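PDB 3ZZ1: beta-d-glucoside glucohydrolase from Hypocrea jecorina, which probably hydrolyses terminal, non-reducing beta-D-glucosyl residues with release of beta-D-glucose, a step in cellulose degradation. Local coordinates for residues N400-S405 against V517-V522; T180-Y185 against S677-A682; S249-S254 against R265-A270; G372-A377 against D457-G462. One frame throughout, in Å; residues are numbered along the deposited sequence. Where two conformers were deposited one is given.

Contact 1: residues N400-S405 against V517-V522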
loop_
_atom_site.group_PDB
_atom_site.type_symbol
_atom_site.label_atom_id
_atom_site.label_comp_id
_atom_site.label_asym_id
_atom_site.label_seq_id
_atom_site.Cartn_x
_atom_site.Cartn_y
_atom_site.Cartn_z
ATOM N N ASN A 400 2.625 -17.572 -25.142
ATOM C CA ASN A 400 3.006 -18.103 -26.450
ATOM C C ASN A 400 4.314 -18.905 -26.406
ATOM O O ASN A 400 4.386 -19.996 -26.964
ATOM C CB ASN A 400 3.092 -16.972 -27.484
ATOM C CG ASN A 400 3.262 -17.481 -28.912
ATOM O OD1 ASN A 400 2.760 -18.545 -29.276
ATOM N ND2 ASN A 400 3.968 -16.706 -29.733
ATOM N N THR A 401 5.329 -18.366 -25.730
ATOM C CA THR A 401 6.615 -19.059 -25.562
ATOM C C THR A 401 6.469 -20.389 -24.813
ATOM O O THR A 401 7.030 -21.404 -25.239
ATOM C CB THR A 401 7.656 -18.167 -24.854
ATOM O OG1 THR A 401 7.943 -17.034 -25.679
ATOM C CG2 THR A 401 8.960 -18.927 -24.585
ATOM N N ARG A 402 5.720 -20.385 -23.712
ATOM C CA ARG A 402 5.573 -21.590 -22.889
ATOM C C ARG A 402 4.755 -22.663 -23.599
ATOM O O ARG A 402 5.089 -23.845 -23.542
ATOM C CB ARG A 402 4.969 -21.258 -21.516
ATOM C CG ARG A 402 4.785 -22.462 -20.574
ATOM C CD ARG A 402 6.112 -23.143 -20.220
ATOM N NE ARG A 402 5.943 -24.286 -19.318
ATOM C CZ ARG A 402 6.123 -24.239 -17.998
ATOM N NH1 ARG A 402 6.474 -23.104 -17.404
ATOM N NH2 ARG A 402 5.952 -25.332 -17.267
ATOM N N ALA A 403 3.689 -22.242 -24.270
ATOM C CA ALA A 403 2.806 -23.163 -24.975
ATOM C C ALA A 403 3.460 -23.756 -26.229
ATOM O O ALA A 403 3.319 -24.952 -26.491
ATOM C CB ALA A 403 1.490 -22.484 -25.318
ATOM N N SER A 404 4.174 -22.925 -26.989
ATOM C CA SER A 404 4.891 -23.378 -28.187
ATOM C C SER A 404 5.968 -24.408 -27.854
ATOM O O SER A 404 6.253 -25.300 -28.661
ATOM C CB SER A 404 5.529 -22.197 -28.931
ATOM O OG SER A 404 4.556 -21.250 -29.340
ATOM N N SER A 405 6.554 -24.283 -26.662
ATOM C CA SER A 405 7.608 -25.189 -26.203
ATOM C C SER A 405 7.100 -26.604 -25.909
ATOM O O SER A 405 7.899 -27.527 -25.765
ATOM C CB SER A 405 8.310 -24.617 -24.965
ATOM O OG SER A 405 7.552 -24.860 -23.794
ATOM N N VAL A 517 2.184 -19.434 -12.563
ATOM C CA VAL A 517 0.956 -19.894 -11.923
ATOM C C VAL A 517 0.094 -20.742 -12.864
ATOM O O VAL A 517 -0.327 -21.837 -12.491
ATOM C CB VAL A 517 0.161 -18.706 -11.311
ATOM C CG1 VAL A 517 -1.267 -19.100 -10.985
ATOM C CG2 VAL A 517 0.864 -18.193 -10.062
ATOM N N LEU A 518 -0.149 -20.243 -14.079
ATOM C CA LEU A 518 -1.013 -20.927 -15.054
ATOM C C LEU A 518 -0.563 -22.353 -15.368
ATOM O O LEU A 518 -1.393 -23.251 -15.473
ATOM C CB LEU A 518 -1.146 -20.127 -16.357
ATOM C CG LEU A 518 -2.000 -18.851 -16.427
ATOM C CD1 LEU A 518 -1.995 -18.320 -17.854
ATOM C CD2 LEU A 518 -3.434 -19.057 -15.946
ATOM N N TRP A 519 0.746 -22.549 -15.518
ATOM C CA TRP A 519 1.306 -23.873 -15.803
ATOM C C TRP A 519 1.688 -24.659 -14.545
ATOM O O TRP A 519 2.139 -25.802 -14.629
ATOM C CB TRP A 519 2.468 -23.781 -16.799
ATOM C CG TRP A 519 2.020 -23.985 -18.229
ATOM C CD1 TRP A 519 1.988 -25.170 -18.922
ATOM C CD2 TRP A 519 1.517 -22.986 -19.126
ATOM N NE1 TRP A 519 1.505 -24.965 -20.198
ATOM C CE2 TRP A 519 1.210 -23.635 -20.350
ATOM C CE3 TRP A 519 1.297 -21.607 -19.020
ATOM C CZ2 TRP A 519 0.696 -22.949 -21.456
ATOM C CZ3 TRP A 519 0.790 -20.924 -20.125
ATOM C CH2 TRP A 519 0.494 -21.600 -21.324
ATOM N N GLY A 520 1.498 -24.038 -13.385
ATOM C CA GLY A 520 1.715 -24.698 -12.103
ATOM C C GLY A 520 3.157 -24.957 -11.712
ATOM O O GLY A 520 3.426 -25.871 -10.937
ATOM N N ASP A 521 4.082 -24.162 -12.244
ATOM C CA ASP A 521 5.470 -24.166 -11.777
ATOM C C ASP A 521 5.487 -23.794 -10.293
ATOM O O ASP A 521 6.261 -24.341 -9.515
ATOM C CB ASP A 521 6.323 -23.179 -12.577
ATOM C CG ASP A 521 6.586 -23.641 -14.005
ATOM O OD1 ASP A 521 6.095 -24.718 -14.405
ATOM O OD2 ASP A 521 7.294 -22.920 -14.735
ATOM N N VAL A 522 4.626 -22.852 -9.916
ATOM C CA VAL A 522 4.307 -22.608 -8.513
ATOM C C VAL A 522 2.788 -22.654 -8.343
ATOM O O VAL A 522 2.038 -22.387 -9.289
ATOM C CB VAL A 522 4.861 -21.249 -7.997
ATOM C CG1 VAL A 522 6.351 -21.113 -8.301
ATOM C CG2 VAL A 522 4.081 -20.081 -8.589
#
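Arg402 NH1 donates to Asp521 OD2 at 2.8 Å, with a nearly straight N-H...O angle of 165°. Arg402 NH2 reaches Asp521 OD1 at 2.9 Å. The guanidinium thus grips the carboxylate end-on, with one nitrogen for each oxygen. Both oxygens lie close to the guanidinium plane and are met on their syn sides, OD2 from somewhat out of the carboxylate plane. This double salt bridge probably limits rotation of both groups.

The same arginine also lies over Trp519. Arg402 CG sits above the indole, 3.8 Å from the centroid of the five-membered ring, as a CH-pi contact. Because the chain bends at chi2 (62°), the guanidinium comes back over the base of the tryptophan side chain. There it lies flat on the indole, with centres 4.7 Å apart and planes inclined by 26°. Trp519 CB stands under one face of the guanidinium.

The contact joins helix 395-404 to the end of helix 510-518 in the family 3 C-terminal domain. Helix 510-518 finishes in a Schellman motif, with Gly520 at positive phi. Trp519 and Asp521 flank this glycine, and both have their CB directed toward helix 395-404. Replacing Arg402 with an alanine would probably leave the Asp521 carboxylate without its charged mate and uncover one face of the Trp519 indole.

Ala403 adds a smaller apolar touch, its CB 4.0 Å from Trp519 CZ2. Ile399, one turn back on the same helix, also packs against the tryptophan.

Contact 2: residues T180-Y185 against S677-A682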
loop_
_atom_site.group_PDB
_atom_site.type_symbol
_atom_site.label_atom_id
_atom_site.label_comp_id
_atom_site.label_asym_id
_atom_site.label_seq_id
_atom_site.Cartn_x
_atom_site.Cartn_y
_atom_site.Cartn_z
ATOM N N THR A 180 -12.318 6.518 15.545
ATOM C CA THR A 180 -12.121 6.100 14.158
ATOM C C THR A 180 -10.817 6.658 13.592
ATOM O O THR A 180 -10.052 5.932 12.948
ATOM C CB THR A 180 -13.306 6.524 13.257
ATOM O OG1 THR A 180 -14.513 5.934 13.752
ATOM C CG2 THR A 180 -13.096 6.065 11.816
ATOM N N LEU A 181 -10.570 7.944 13.837
ATOM C CA LEU A 181 -9.346 8.590 13.385
ATOM C C LEU A 181 -8.111 7.837 13.877
ATOM O O LEU A 181 -7.199 7.571 13.096
ATOM C CB LEU A 181 -9.300 10.065 13.821
ATOM C CG LEU A 181 -7.996 10.843 13.565
ATOM C CD1 LEU A 181 -7.693 10.951 12.077
ATOM C CD2 LEU A 181 -8.041 12.223 14.192
ATOM N N HIS A 182 -8.112 7.477 15.161
ATOM C CA HIS A 182 -6.955 6.863 15.816
ATOM C C HIS A 182 -6.817 5.366 15.549
ATOM O O HIS A 182 -5.728 4.884 15.237
ATOM C CB HIS A 182 -7.033 7.076 17.325
ATOM C CG HIS A 182 -6.655 8.454 17.764
ATOM N ND1 HIS A 182 -5.359 8.807 18.070
ATOM C CD2 HIS A 182 -7.406 9.563 17.963
ATOM C CE1 HIS A 182 -5.324 10.078 18.425
ATOM N NE2 HIS A 182 -6.553 10.559 18.377
ATOM N N GLU A 183 -7.924 4.644 15.695
ATOM C CA GLU A 183 -7.910 3.185 15.755
ATOM C C GLU A 183 -7.887 2.514 14.378
ATOM O O GLU A 183 -7.445 1.370 14.244
ATOM C CB GLU A 183 -9.106 2.693 16.571
ATOM C CG GLU A 183 -9.066 1.226 16.944
ATOM C CD GLU A 183 -10.150 0.859 17.933
ATOM O OE1 GLU A 183 -10.345 1.614 18.918
ATOM O OE2 GLU A 183 -10.805 -0.184 17.729
ATOM N N LEU A 184 -8.371 3.227 13.368
ATOM C CA LEU A 184 -8.404 2.697 12.008
ATOM C C LEU A 184 -7.361 3.373 11.121
ATOM O O LEU A 184 -6.432 2.726 10.632
ATOM C CB LEU A 184 -9.814 2.833 11.408
ATOM C CG LEU A 184 -10.091 2.254 10.009
ATOM C CD1 LEU A 184 -9.671 0.799 9.884
ATOM C CD2 LEU A 184 -11.554 2.401 9.644
ATOM N N TYR A 185 -7.506 4.680 10.932
ATOM C CA TYR A 185 -6.691 5.400 9.952
ATOM C C TYR A 185 -5.274 5.754 10.404
ATOM O O TYR A 185 -4.338 5.636 9.615
ATOM C CB TYR A 185 -7.455 6.607 9.404
ATOM C CG TYR A 185 -8.723 6.161 8.710
ATOM C CD1 TYR A 185 -8.676 5.603 7.433
ATOM C CD2 TYR A 185 -9.960 6.246 9.348
ATOM C CE1 TYR A 185 -9.829 5.169 6.799
ATOM C CE2 TYR A 185 -11.121 5.812 8.721
ATOM C CZ TYR A 185 -11.043 5.273 7.445
ATOM O OH TYR A 185 -12.178 4.832 6.812
ATOM N N SER A 677 -5.826 -3.811 22.074
ATOM C CA SER A 677 -6.269 -2.503 22.565
ATOM C C SER A 677 -7.283 -1.806 21.657
ATOM O O SER A 677 -7.347 -2.069 20.456
ATOM C CB SER A 677 -5.063 -1.577 22.773
ATOM O OG SER A 677 -4.122 -2.147 23.665
ATOM N N TYR A 678 -8.075 -0.918 22.254
ATOM C CA TYR A 678 -8.917 0.018 21.521
ATOM C C TYR A 678 -8.526 1.424 21.986
ATOM O O TYR A 678 -7.948 1.587 23.063
ATOM C CB TYR A 678 -10.407 -0.259 21.783
ATOM C CG TYR A 678 -10.826 0.011 23.213
ATOM C CD1 TYR A 678 -10.705 -0.973 24.189
ATOM C CD2 TYR A 678 -11.321 1.261 23.591
ATOM C CE1 TYR A 678 -11.065 -0.727 25.502
ATOM C CE2 TYR A 678 -11.689 1.521 24.904
ATOM C CZ TYR A 678 -11.559 0.522 25.853
ATOM O OH TYR A 678 -11.919 0.764 27.152
ATOM N N TRP A 679 -8.825 2.434 21.175
ATOM C CA TRP A 679 -8.519 3.816 21.541
ATOM C C TRP A 679 -9.668 4.406 22.352
ATOM O O TRP A 679 -10.791 4.494 21.859
ATOM C CB TRP A 679 -8.271 4.653 20.285
ATOM C CG TRP A 679 -8.035 6.120 20.552
ATOM C CD1 TRP A 679 -8.940 7.133 20.416
ATOM C CD2 TRP A 679 -6.813 6.727 20.986
ATOM N NE1 TRP A 679 -8.359 8.334 20.740
ATOM C CE2 TRP A 679 -7.054 8.115 21.092
ATOM C CE3 TRP A 679 -5.536 6.234 21.294
ATOM C CZ2 TRP A 679 -6.063 9.021 21.494
ATOM C CZ3 TRP A 679 -4.549 7.134 21.700
ATOM C CH2 TRP A 679 -4.820 8.513 21.791
ATOM N N ASP A 680 -9.386 4.793 23.593
ATOM C CA ASP A 680 -10.371 5.476 24.432
ATOM C C ASP A 680 -10.235 6.979 24.227
ATOM O O ASP A 680 -9.203 7.561 24.577
ATOM C CB ASP A 680 -10.191 5.116 25.910
ATOM C CG ASP A 680 -11.182 5.843 26.812
ATOM O OD1 ASP A 680 -12.365 5.447 26.839
ATOM O OD2 ASP A 680 -10.780 6.814 27.491
ATOM N N THR A 681 -11.281 7.588 23.663
ATOM C CA THR A 681 -11.263 9.015 23.324
ATOM C C THR A 681 -11.132 9.928 24.545
ATOM O O THR A 681 -10.310 10.844 24.539
ATOM C CB THR A 681 -12.475 9.446 22.423
ATOM O OG1 THR A 681 -12.547 10.877 22.351
ATOM C CG2 THR A 681 -13.799 8.914 22.952
ATOM N N ALA A 682 -11.921 9.674 25.587
ATOM C CA ALA A 682 -11.920 10.522 26.785
ATOM C C ALA A 682 -10.540 10.673 27.423
ATOM O O ALA A 682 -10.135 11.781 27.762
ATOM C CB ALA A 682 -12.945 10.019 27.809
HETATM O O HOH W 1 -9.404 -2.309 18.207
#
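His182 lies flat against Trp679, and the contact can be followed outward along the histidine. His182 CB stands over the indole, 3.5 Å from the centroid of the Trp679 five-membered ring, in a CH-pi contact. His182 CG comes next, 3.4 Å from Trp679 CE2. On one branch His182 CD2 approaches Trp679 NE1 to 3.2 Å. On the other, ND1 passes over CE2 and CZ2, and His182 CE1 is 3.3 Å from Trp679 CZ2. The two rings form a tight offset stack with planes only 11° apart. At the tip, NE2 bonds to Tyr217 OH of helix 216-226, which helps to fix the ring's rotation.

This buried contact sets helix 178-194, in the TIM-barrel-type N-terminal domain, against strand 678-680 of the fibronectin type III-like domain. Over 180-185 and 678-680 the two run nearly antiparallel. Trp679 is held from several sides: NE1 bonds to Asp178 OD2, and Trp686 meets its ring edge-to-face. An alanine in place of Trp679 would probably open a gap over the His182 face and leave Asp178 without its indole donor.

Glu183 works beside the stack. Its chain is extended, with CG anti to the backbone N (chi1 -168°), and carries OE1 to Trp679 N at 2.8 Å. The N-H meets OE1 from above the carboxylate plane. OE1 also forms a salt bridge with Arg179. A water lies within hydrogen-bonding distance of Glu183 OE2 and Ser677 O.

Contact 3: residues S249-S254 against R265-A270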
loop_
_atom_site.group_PDB
_atom_site.type_symbol
_atom_site.label_atom_id
_atom_site.label_comp_id
_atom_site.label_asym_id
_atom_site.label_seq_id
_atom_site.Cartn_x
_atom_site.Cartn_y
_atom_site.Cartn_z
ATOM N N SER A 249 1.353 24.889 13.594
ATOM C CA SER A 249 0.616 23.644 13.809
ATOM C C SER A 249 1.526 22.415 13.849
ATOM O O SER A 249 1.118 21.358 14.330
ATOM C CB SER A 249 -0.466 23.467 12.745
ATOM O OG SER A 249 -1.506 24.406 12.934
ATOM N N GLY A 250 2.749 22.556 13.344
ATOM C CA GLY A 250 3.702 21.455 13.319
ATOM C C GLY A 250 4.220 21.041 11.951
ATOM O O GLY A 250 4.892 20.013 11.834
ATOM N N LEU A 251 3.917 21.827 10.915
ATOM C CA LEU A 251 4.524 21.615 9.594
ATOM C C LEU A 251 6.022 21.934 9.630
ATOM O O LEU A 251 6.437 22.916 10.251
ATOM C CB LEU A 251 3.832 22.459 8.521
ATOM C CG LEU A 251 4.317 22.261 7.079
ATOM C CD1 LEU A 251 4.148 20.809 6.642
ATOM C CD2 LEU A 251 3.585 23.196 6.145
ATOM N N ASP A 252 6.816 21.106 8.953
ATOM C CA ASP A 252 8.274 21.215 8.980
ATOM C C ASP A 252 8.897 21.540 7.628
ATOM O O ASP A 252 10.003 22.079 7.573
ATOM C CB ASP A 252 8.895 19.918 9.510
ATOM C CG ASP A 252 8.447 19.586 10.917
ATOM O OD1 ASP A 252 8.517 20.475 11.791
ATOM O OD2 ASP A 252 8.035 18.433 11.152
ATOM N N MET A 253 8.194 21.213 6.541
ATOM C CA MET A 253 8.763 21.341 5.203
ATOM C C MET A 253 7.721 21.706 4.143
ATOM O O MET A 253 6.709 21.027 3.984
ATOM C CB MET A 253 9.524 20.067 4.804
ATOM C CG MET A 253 10.430 20.251 3.587
ATOM S SD MET A 253 11.299 18.761 3.059
ATOM C CE MET A 253 12.673 18.734 4.200
ATOM N N SER A 254 8.001 22.789 3.426
ATOM C CA SER A 254 7.125 23.299 2.387
ATOM C C SER A 254 7.522 22.725 1.027
ATOM O O SER A 254 8.527 23.136 0.440
ATOM C CB SER A 254 7.204 24.826 2.365
ATOM O OG SER A 254 6.330 25.366 1.400
ATOM N N ARG A 265 4.239 30.940 -2.749
ATOM C CA ARG A 265 5.468 30.682 -1.999
ATOM C C ARG A 265 5.265 31.143 -0.555
ATOM O O ARG A 265 5.588 32.279 -0.199
ATOM C CB ARG A 265 6.682 31.374 -2.641
ATOM C CG ARG A 265 8.032 30.887 -2.084
ATOM C CD ARG A 265 9.237 31.632 -2.663
ATOM N NE ARG A 265 9.458 31.347 -4.083
ATOM C CZ ARG A 265 10.154 30.312 -4.553
ATOM N NH1 ARG A 265 10.702 29.429 -3.728
ATOM N NH2 ARG A 265 10.291 30.150 -5.862
ATOM N N LEU A 266 4.721 30.243 0.264
ATOM C CA LEU A 266 4.272 30.582 1.613
ATOM C C LEU A 266 5.384 30.608 2.646
ATOM O O LEU A 266 5.289 31.316 3.643
ATOM C CB LEU A 266 3.155 29.642 2.063
ATOM C CG LEU A 266 1.827 29.825 1.327
ATOM C CD1 LEU A 266 0.957 28.592 1.499
ATOM C CD2 LEU A 266 1.095 31.099 1.782
ATOM N N TRP A 267 6.428 29.821 2.413
ATOM C CA TRP A 267 7.623 29.909 3.233
ATOM C C TRP A 267 8.716 30.639 2.450
ATOM O O TRP A 267 8.410 31.590 1.728
ATOM C CB TRP A 267 8.027 28.528 3.762
ATOM C CG TRP A 267 7.180 28.092 4.944
ATOM C CD1 TRP A 267 6.117 28.767 5.493
ATOM C CD2 TRP A 267 7.305 26.876 5.696
ATOM N NE1 TRP A 267 5.595 28.060 6.544
ATOM C CE2 TRP A 267 6.304 26.897 6.695
ATOM C CE3 TRP A 267 8.177 25.781 5.634
ATOM C CZ2 TRP A 267 6.140 25.856 7.611
ATOM C CZ3 TRP A 267 8.016 24.747 6.549
ATOM C CH2 TRP A 267 7.006 24.792 7.524
ATOM N N GLY A 268 9.970 30.224 2.581
ATOM C CA GLY A 268 11.071 30.981 1.990
ATOM C C GLY A 268 11.095 32.390 2.571
ATOM O O GLY A 268 11.071 32.549 3.792
ATOM N N PRO A 269 11.106 33.423 1.703
ATOM C CA PRO A 269 11.138 34.805 2.194
ATOM C C PRO A 269 9.966 35.136 3.122
ATOM O O PRO A 269 10.143 35.879 4.089
ATOM C CB PRO A 269 11.069 35.642 0.909
ATOM C CG PRO A 269 11.580 34.731 -0.164
ATOM C CD PRO A 269 11.076 33.368 0.228
ATOM N N ALA A 270 8.788 34.576 2.839
ATOM C CA ALA A 270 7.612 34.790 3.681
ATOM C C ALA A 270 7.779 34.192 5.082
ATOM O O ALA A 270 7.307 34.777 6.062
ATOM C CB ALA A 270 6.358 34.261 3.008
HETATM O O HOH W 2 7.173 27.705 0.226
#
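Trp267 pushes the six-membered end of its indole against the backbone of residues 251-254, inside the TIM-barrel-type N-terminal domain. That backbone follows a Schellman motif at Gly250, which ends helix 244-249. It then runs beside strand 232-235, where Asp252 and Met253 make backbone hydrogen bonds to Val233 and Thr235.

The tight part lies at the far rim of the indole. Two carbonyl oxygens meet the ring edge near its plane: Leu251 O is 3.4 Å from Trp267 CH2, and Asp252 O is 3.5 Å from Trp267 CZ3. Leu251 O is also bound by Arg284 NH1. The Leu251 side chain crosses the same corner, with its CG 3.7 Å from Trp267 CH2. Met288 of helix 282-298 and Ser246 of helix 244-249 pack against the tryptophan as well. Its NE1 bonds to Thr243 O, so the ring is anchored at the pyrrole side while its benzene edge is wedged in.

The side by Ser254 and the Trp267 backbone N is instead bridged by a water. Here Ser254 CB approaches Trp267 CE3 obliquely, to 3.5 Å. The Ser254 hydroxyl is placed anti to the backbone N (chi1 -178°), which leaves CB to the ring and OG to polar partners. Ser254 OG bonds to Gln240 OE1 and also takes a bond from the water. This water donates to Ser254 OG at 2.7 Å and accepts from Trp267 N at 3.1 Å.

Contact 4: residues G372-A377 against D457-G462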
loop_
_atom_site.group_PDB
_atom_site.type_symbol
_atom_site.label_atom_id
_atom_site.label_comp_id
_atom_site.label_asym_id
_atom_site.label_seq_id
_atom_site.Cartn_x
_atom_site.Cartn_y
_atom_site.Cartn_z
ATOM N N GLY A 372 -1.140 7.299 -17.337
ATOM C CA GLY A 372 -2.548 7.694 -17.452
ATOM C C GLY A 372 -3.255 7.060 -18.639
ATOM O O GLY A 372 -3.776 7.761 -19.512
ATOM N N CYS A 373 -3.255 5.728 -18.675
ATOM C CA CYS A 373 -3.953 4.960 -19.709
ATOM C C CYS A 373 -4.013 3.488 -19.327
ATOM O O CYS A 373 -3.138 2.975 -18.615
ATOM C CB CYS A 373 -3.304 5.128 -21.093
ATOM S SG CYS A 373 -1.810 4.139 -21.390
ATOM N N ASP A 374 -5.072 2.829 -19.785
ATOM C CA ASP A 374 -5.208 1.389 -19.669
ATOM C C ASP A 374 -5.205 0.817 -21.084
ATOM O O ASP A 374 -6.224 0.347 -21.589
ATOM C CB ASP A 374 -6.495 1.024 -18.916
ATOM C CG ASP A 374 -6.615 -0.466 -18.645
ATOM O OD1 ASP A 374 -5.599 -1.186 -18.739
ATOM O OD2 ASP A 374 -7.734 -0.922 -18.339
ATOM N N ASP A 375 -4.047 0.882 -21.730
ATOM C CA ASP A 375 -3.924 0.444 -23.116
ATOM C C ASP A 375 -2.971 -0.739 -23.216
ATOM O O ASP A 375 -1.770 -0.603 -22.985
ATOM C CB ASP A 375 -3.457 1.596 -24.006
ATOM C CG ASP A 375 -3.471 1.236 -25.478
ATOM O OD1 ASP A 375 -4.574 1.081 -26.052
ATOM O OD2 ASP A 375 -2.376 1.108 -26.057
ATOM N N GLY A 376 -3.518 -1.897 -23.565
ATOM C CA GLY A 376 -2.755 -3.132 -23.547
ATOM C C GLY A 376 -2.560 -3.578 -22.110
ATOM O O GLY A 376 -3.272 -3.117 -21.215
ATOM N N ALA A 377 -1.589 -4.461 -21.890
ATOM C CA ALA A 377 -1.335 -5.012 -20.562
ATOM C C ALA A 377 -1.153 -3.916 -19.511
ATOM O O ALA A 377 -0.460 -2.913 -19.750
ATOM C CB ALA A 377 -0.136 -5.942 -20.588
ATOM N N ASP A 457 -17.197 -2.166 -12.722
ATOM C CA ASP A 457 -17.241 -3.032 -13.900
ATOM C C ASP A 457 -15.875 -3.105 -14.586
ATOM O O ASP A 457 -15.072 -2.170 -14.470
ATOM C CB ASP A 457 -18.291 -2.528 -14.902
ATOM C CG ASP A 457 -19.713 -2.610 -14.359
ATOM O OD1 ASP A 457 -19.982 -3.493 -13.522
ATOM O OD2 ASP A 457 -20.561 -1.790 -14.766
ATOM N N PRO A 458 -15.605 -4.213 -15.307
ATOM C CA PRO A 458 -14.397 -4.268 -16.121
ATOM C C PRO A 458 -14.429 -3.171 -17.177
ATOM O O PRO A 458 -15.500 -2.851 -17.697
ATOM C CB PRO A 458 -14.490 -5.642 -16.794
ATOM C CG PRO A 458 -15.360 -6.442 -15.905
ATOM C CD PRO A 458 -16.359 -5.479 -15.364
ATOM N N TRP A 459 -13.266 -2.589 -17.460
ATOM C CA TRP A 459 -13.115 -1.609 -18.526
ATOM C C TRP A 459 -13.212 -2.293 -19.888
ATOM O O TRP A 459 -13.205 -3.526 -19.974
ATOM C CB TRP A 459 -11.759 -0.916 -18.405
ATOM C CG TRP A 459 -11.663 0.129 -17.324
ATOM C CD1 TRP A 459 -12.250 0.099 -16.090
ATOM C CD2 TRP A 459 -10.899 1.343 -17.375
ATOM N NE1 TRP A 459 -11.913 1.227 -15.375
ATOM C CE2 TRP A 459 -11.082 2.006 -16.136
ATOM C CE3 TRP A 459 -10.083 1.939 -18.348
ATOM C CZ2 TRP A 459 -10.483 3.239 -15.848
ATOM C CZ3 TRP A 459 -9.487 3.166 -18.060
ATOM C CH2 TRP A 459 -9.692 3.800 -16.815
ATOM N N HIS A 460 -13.301 -1.487 -20.947
ATOM C CA HIS A 460 -13.250 -1.976 -22.331
ATOM C C HIS A 460 -14.230 -3.110 -22.623
ATOM O O HIS A 460 -13.902 -4.045 -23.365
ATOM C CB HIS A 460 -11.839 -2.450 -22.694
ATOM C CG HIS A 460 -10.758 -1.475 -22.356
ATOM N ND1 HIS A 460 -10.791 -0.155 -22.753
ATOM C CD2 HIS A 460 -9.596 -1.637 -21.684
ATOM C CE1 HIS A 460 -9.702 0.455 -22.326
ATOM N NE2 HIS A 460 -8.960 -0.421 -21.676
ATOM N N ASN A 461 -15.417 -3.034 -22.028
ATOM C CA ASN A 461 -16.487 -3.993 -22.302
ATOM C C ASN A 461 -16.115 -5.434 -21.928
ATOM O O ASN A 461 -16.564 -6.393 -22.562
ATOM C CB ASN A 461 -16.897 -3.903 -23.779
ATOM C CG ASN A 461 -18.376 -3.649 -23.953
ATOM O OD1 ASN A 461 -18.916 -2.671 -23.419
ATOM N ND2 ASN A 461 -19.044 -4.517 -24.712
ATOM N N GLY A 462 -15.292 -5.566 -20.888
ATOM C CA GLY A 462 -14.782 -6.856 -20.426
ATOM C C GLY A 462 -15.842 -7.902 -20.145
ATOM O O GLY A 462 -15.658 -9.076 -20.470
#
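Asp374 faces two aromatic residues, Trp459 and His460, and is turned differently against each. Its side chain crosses the indole with the carboxylate and ring planes 64° apart. The touch is at one corner of the ring: Asp374 CB and OD2 each come to 3.7 Å from Trp459 CE3. Against the imidazole of His460 the carboxylate is inclined by 40°. Asp374 OD2 only passes His460 NE2 at 3.6 Å; its hydrogen bond goes to Thr436 OG1 of strand 430-437.

The polar link to the histidine is made by the backbone. His460 NE2 donates to Asp374 O at 2.8 Å, with an N-H...O angle of 144°. The donor lies in the carbonyl plane, but the oxygen is tilted from the imidazole plane, so the bond is bent.

Segment 372-377 is also tied by the disulfide of Cys373 with Cys368. Across from it, Trp459 to Gly462 form a type I' beta turn, closed by Gly462 N to Trp459 O at 3.1 Å. The turn leads into helix 462-472. The contact thus joins two loops that follow neighbouring parallel strands, 348-352 and 430-437, an arrangement belonging to the alpha/beta fold of the C-terminal domain.

Overall arrangement
From the N terminus, contact 2 opens first, at residues 180-185. Contact 3 then opens and closes a short loop, 249-254 to 265-270, within the N-terminal domain. Contact 4 opens at 372-377 and contact 1 at 400-405. Contact 4 closes at 457-462 before contact 1 closes at 517-522, so these two cross, both inside the C-terminal domain of family 3. Their centres are about 24 Å apart. Contact 2 closes last, at 677-682, so the other three are nested in its loop. It joins the N-terminal domain to the fibronectin type III-like domain. Contacts 1 and 3 lie on opposite sides of the chain's centre, about 55 Å apart between centres.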